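Long-range contact in piwi domain-containing protein (Vanderwaltozyma polyspora, PDB 5THE), which probably binds RNA as a budding-yeast Argonaute, the chain being its C-terminal lobe with the Piwi domain: residues Ile31-Ser42 with Lys59-Ile70. Numbering follows the deposited sequence.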
loop_
_atom_site.group_PDB
_atom_site.type_symbol
_atom_site.label_atom_id
_atom_site.label_comp_id
_atom_site.label_asym_id
_atom_site.label_seq_id
_atom_site.Cartn_x
_atom_site.Cartn_y
_atom_site.Cartn_z
ATOM N N ILE A 31 10.215 -0.207 -22.915
ATOM C CA ILE A 31 10.596 -0.578 -21.560
ATOM C C ILE A 31 11.155 0.675 -20.902
ATOM O O ILE A 31 12.190 1.205 -21.333
ATOM C CB ILE A 31 11.596 -1.739 -21.553
ATOM C CG1 ILE A 31 10.993 -2.925 -22.293
ATOM C CG2 ILE A 31 11.956 -2.153 -20.125
ATOM C CD1 ILE A 31 12.016 -3.966 -22.690
ATOM N N LEU A 32 10.450 1.167 -19.884
ATOM C CA LEU A 32 10.889 2.322 -19.117
ATOM C C LEU A 32 11.996 1.944 -18.135
ATOM O O LEU A 32 12.042 0.832 -17.606
ATOM C CB LEU A 32 9.713 2.938 -18.353
ATOM C CG LEU A 32 8.557 3.468 -19.208
ATOM C CD1 LEU A 32 7.528 4.198 -18.357
ATOM C CD2 LEU A 32 9.074 4.388 -20.313
ATOM N N ASP A 33 12.899 2.890 -17.895
ATOM C CA ASP A 33 13.949 2.666 -16.919
ATOM C C ASP A 33 13.376 2.676 -15.502
ATOM O O ASP A 33 12.352 3.297 -15.226
ATOM C CB ASP A 33 15.042 3.726 -17.064
ATOM C CG ASP A 33 15.754 3.648 -18.401
ATOM O OD1 ASP A 33 15.918 2.526 -18.940
ATOM O OD2 ASP A 33 16.139 4.711 -18.928
ATOM N N ALA A 34 14.039 1.947 -14.609
ATOM C CA ALA A 34 13.686 2.002 -13.205
ATOM C C ALA A 34 14.134 3.337 -12.626
ATOM O O ALA A 34 15.084 3.940 -13.117
ATOM C CB ALA A 34 14.352 0.864 -12.435
ATOM N N PRO A 35 13.465 3.826 -11.587
ATOM C CA PRO A 35 14.026 4.952 -10.837
ATOM C C PRO A 35 15.206 4.479 -10.011
ATOM O O PRO A 35 15.437 3.282 -9.809
ATOM C CB PRO A 35 12.875 5.410 -9.939
ATOM C CG PRO A 35 12.077 4.132 -9.704
ATOM C CD PRO A 35 12.191 3.353 -11.016
ATOM N N VAL A 36 15.948 5.446 -9.498
ATOM C CA VAL A 36 16.991 5.155 -8.526
ATOM C C VAL A 36 16.323 4.850 -7.193
ATOM O O VAL A 36 15.596 5.687 -6.649
ATOM C CB VAL A 36 17.964 6.332 -8.400
ATOM C CG1 VAL A 36 19.005 6.035 -7.362
ATOM C CG2 VAL A 36 18.595 6.634 -9.752
ATOM N N VAL A 37 16.556 3.651 -6.663
ATOM C CA VAL A 37 16.047 3.325 -5.336
ATOM C C VAL A 37 17.021 3.867 -4.300
ATOM O O VAL A 37 18.231 3.660 -4.404
ATOM C CB VAL A 37 15.844 1.810 -5.175
ATOM C CG1 VAL A 37 15.413 1.494 -3.739
ATOM C CG2 VAL A 37 14.793 1.295 -6.166
ATOM N N GLN A 38 16.499 4.574 -3.304
ATOM C CA GLN A 38 17.316 5.263 -2.314
ATOM C C GLN A 38 17.257 4.523 -0.983
ATOM O O GLN A 38 16.168 4.297 -0.454
ATOM C CB GLN A 38 16.830 6.705 -2.127
ATOM C CG GLN A 38 17.587 7.467 -1.057
ATOM C CD GLN A 38 18.967 7.870 -1.532
ATOM O OE1 GLN A 38 19.090 8.582 -2.510
ATOM N NE2 GLN A 38 20.006 7.403 -0.854
ATOM N N PHE A 39 18.423 4.175 -0.433
ATOM C CA PHE A 39 18.559 3.696 0.936
ATOM C C PHE A 39 19.173 4.806 1.790
ATOM O O PHE A 39 19.366 5.933 1.324
ATOM C CB PHE A 39 19.394 2.409 0.972
ATOM C CG PHE A 39 18.987 1.402 -0.063
ATOM C CD1 PHE A 39 17.801 0.697 0.064
ATOM C CD2 PHE A 39 19.783 1.176 -1.175
ATOM C CE1 PHE A 39 17.417 -0.226 -0.908
ATOM C CE2 PHE A 39 19.407 0.257 -2.143
ATOM C CZ PHE A 39 18.222 -0.445 -2.004
ATOM N N LYS A 40 19.485 4.491 3.049
ATOM C CA LYS A 40 20.030 5.514 3.941
ATOM C C LYS A 40 21.321 6.113 3.386
ATOM O O LYS A 40 21.483 7.335 3.345
ATOM C CB LYS A 40 20.288 4.943 5.337
ATOM C CG LYS A 40 20.599 6.036 6.340
ATOM C CD LYS A 40 20.875 5.491 7.731
ATOM C CE LYS A 40 20.506 6.539 8.765
ATOM N NZ LYS A 40 21.424 6.522 9.923
ATOM N N GLU A 41 22.251 5.275 2.959
ATOM C CA GLU A 41 23.600 5.746 2.658
ATOM C C GLU A 41 24.082 5.241 1.308
ATOM O O GLU A 41 25.288 5.153 1.069
ATOM C CB GLU A 41 24.575 5.323 3.754
ATOM C CG GLU A 41 24.136 5.737 5.147
ATOM C CD GLU A 41 25.159 5.411 6.203
ATOM O OE1 GLU A 41 25.753 6.357 6.755
ATOM O OE2 GLU A 41 25.377 4.210 6.471
ATOM N N SER A 42 23.155 4.914 0.419
ATOM C CA SER A 42 23.486 4.230 -0.821
ATOM C C SER A 42 22.232 4.206 -1.685
ATOM O O SER A 42 21.120 4.448 -1.205
ATOM C CB SER A 42 24.003 2.812 -0.539
ATOM O OG SER A 42 24.060 2.039 -1.711
ATOM N N LYS A 59 16.396 -5.901 -11.818
ATOM C CA LYS A 59 15.559 -4.722 -12.022
ATOM C C LYS A 59 14.274 -4.863 -11.204
ATOM O O LYS A 59 13.549 -5.853 -11.336
ATOM C CB LYS A 59 15.225 -4.536 -13.498
ATOM C CG LYS A 59 14.539 -3.187 -13.759
ATOM C CD LYS A 59 14.221 -2.990 -15.241
ATOM C CE LYS A 59 13.654 -1.600 -15.484
ATOM N NZ LYS A 59 13.244 -1.409 -16.918
ATOM N N GLY A 60 14.004 -3.886 -10.338
ATOM C CA GLY A 60 12.810 -3.968 -9.513
ATOM C C GLY A 60 12.842 -5.110 -8.525
ATOM O O GLY A 60 11.792 -5.653 -8.176
ATOM N N ASN A 61 14.025 -5.497 -8.058
ATOM C CA ASN A 61 14.157 -6.735 -7.288
ATOM C C ASN A 61 15.518 -6.636 -6.596
ATOM O O ASN A 61 16.530 -7.048 -7.151
ATOM C CB ASN A 61 14.078 -7.963 -8.186
ATOM C CG ASN A 61 14.189 -9.291 -7.421
ATOM O OD1 ASN A 61 14.690 -10.270 -7.949
ATOM N ND2 ASN A 61 13.750 -9.317 -6.211
ATOM N N TRP A 62 15.522 -6.066 -5.401
ATOM C CA TRP A 62 16.771 -5.885 -4.666
ATOM C C TRP A 62 16.625 -6.571 -3.310
ATOM O O TRP A 62 15.660 -7.293 -3.062
ATOM C CB TRP A 62 17.121 -4.392 -4.543
ATOM C CG TRP A 62 16.078 -3.602 -3.788
ATOM C CD1 TRP A 62 16.061 -3.324 -2.446
ATOM C CD2 TRP A 62 14.888 -3.019 -4.332
ATOM N NE1 TRP A 62 14.933 -2.600 -2.129
ATOM C CE2 TRP A 62 14.198 -2.401 -3.266
ATOM C CE3 TRP A 62 14.333 -2.968 -5.617
ATOM C CZ2 TRP A 62 12.996 -1.732 -3.449
ATOM C CZ3 TRP A 62 13.134 -2.302 -5.795
ATOM C CH2 TRP A 62 12.479 -1.696 -4.717
ATOM N N ASN A 63 17.602 -6.358 -2.436
ATOM C CA ASN A 63 17.485 -6.837 -1.069
ATOM C C ASN A 63 18.205 -5.852 -0.163
ATOM O O ASN A 63 18.979 -5.006 -0.617
ATOM C CB ASN A 63 18.040 -8.253 -0.918
ATOM C CG ASN A 63 19.513 -8.305 -1.131
ATOM O OD1 ASN A 63 20.282 -8.096 -0.204
ATOM N ND2 ASN A 63 19.927 -8.558 -2.361
ATOM N N MET A 64 17.928 -5.962 1.134
ATOM C CA MET A 64 18.424 -4.996 2.105
ATOM C C MET A 64 19.849 -5.274 2.566
ATOM O O MET A 64 20.427 -4.417 3.232
ATOM C CB MET A 64 17.486 -4.946 3.320
ATOM C CG MET A 64 16.245 -4.100 3.100
ATOM S SD MET A 64 16.668 -2.455 2.478
ATOM C CE MET A 64 17.452 -1.669 3.897
ATOM N N LYS A 65 20.429 -6.427 2.226
ATOM C CA LYS A 65 21.763 -6.775 2.713
ATOM C C LYS A 65 22.761 -5.654 2.436
ATOM O O LYS A 65 22.899 -5.187 1.301
ATOM C CB LYS A 65 22.237 -8.081 2.065
ATOM C CG LYS A 65 23.619 -8.538 2.517
ATOM C CD LYS A 65 23.840 -10.016 2.206
ATOM C CE LYS A 65 25.236 -10.473 2.620
ATOM N NZ LYS A 65 26.287 -9.666 1.943
ATOM N N GLY A 66 23.442 -5.206 3.491
ATOM C CA GLY A 66 24.371 -4.103 3.364
ATOM C C GLY A 66 23.737 -2.732 3.295
ATOM O O GLY A 66 24.463 -1.741 3.184
ATOM N N HIS A 67 22.417 -2.632 3.362
ATOM C CA HIS A 67 21.746 -1.345 3.311
ATOM C C HIS A 67 21.048 -1.069 4.630
ATOM O O HIS A 67 20.821 -1.970 5.441
ATOM C CB HIS A 67 20.715 -1.306 2.176
ATOM C CG HIS A 67 21.300 -1.546 0.824
ATOM N ND1 HIS A 67 22.326 -0.782 0.314
ATOM C CD2 HIS A 67 21.002 -2.466 -0.127
ATOM C CE1 HIS A 67 22.635 -1.218 -0.895
ATOM N NE2 HIS A 67 21.846 -2.238 -1.186
ATOM N N GLN A 68 20.682 0.187 4.825
ATOM C CA GLN A 68 19.910 0.577 5.990
ATOM C C GLN A 68 18.691 1.379 5.563
ATOM O O GLN A 68 18.696 2.059 4.532
ATOM C CB GLN A 68 20.764 1.378 6.974
ATOM C CG GLN A 68 21.848 0.525 7.615
ATOM C CD GLN A 68 22.685 1.300 8.607
ATOM O OE1 GLN A 68 22.761 2.525 8.548
ATOM N NE2 GLN A 68 23.326 0.587 9.523
ATOM N N PHE A 69 17.638 1.260 6.368
ATOM C CA PHE A 69 16.457 2.086 6.196
ATOM C C PHE A 69 16.811 3.555 6.326
ATOM O O PHE A 69 17.627 3.939 7.168
ATOM C CB PHE A 69 15.400 1.730 7.241
ATOM C CG PHE A 69 14.909 0.313 7.151
ATOM C CD1 PHE A 69 14.893 -0.357 5.930
ATOM C CD2 PHE A 69 14.472 -0.347 8.279
ATOM C CE1 PHE A 69 14.441 -1.673 5.837
ATOM C CE2 PHE A 69 14.004 -1.676 8.195
ATOM C CZ PHE A 69 13.988 -2.327 6.968
ATOM N N ILE A 70 16.134 4.381 5.527
ATOM C CA ILE A 70 16.419 5.818 5.498
ATOM C C ILE A 70 16.157 6.455 6.859
ATOM O O ILE A 70 16.929 7.298 7.322
ATOM C CB ILE A 70 15.573 6.496 4.400
ATOM C CG1 ILE A 70 16.082 6.114 3.014
ATOM C CG2 ILE A 70 15.536 8.018 4.590
ATOM C CD1 ILE A 70 15.074 6.396 1.898
#
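F39 stacks face to face on the imidazole of H67, the ring centroids 3.9 Å apart and the planes only 13° from parallel, with F39 CD2 sitting over the middle of the imidazole. H67 CB adds a CH-pi contact over the same phenyl ring. The far end of F39 meets W62 in an offset edge-to-face pair, planes at 63°, in which F39 CZ comes to 3.6 Å from W62 CD1. M64 SD lies obliquely to the F39 ring, 4.1 Å from F39 CE1, a Met-aromatic contact.

Apolar packing continues along W62, whose six-membered ring carries V37 CG2 over one face. I70 packs separately, across the backbone next to F39: CD1 lies against Q38 O and CG, and CG1 against F39 C.

The aromatic cluster and V37 join the loop between strands 43-44 and 77-85 to strand 37-38, the middle strand of a small antiparallel sheet in the C-terminal lobe, and to the residue that follows it. The contact's nearest atom is about 6 Å from the bound nucleic acid.

Polar links mark both ends. K59, extended throughout, gives NZ to L32 O at 2.6 Å and also to P421 O. At the other end K40 N donates to Q68 O at 3.0 Å, while the aliphatic part of K40 runs past F69 O. Within 31-42, Q38 NE2 donates to F39 O at 2.7 Å, almost in line.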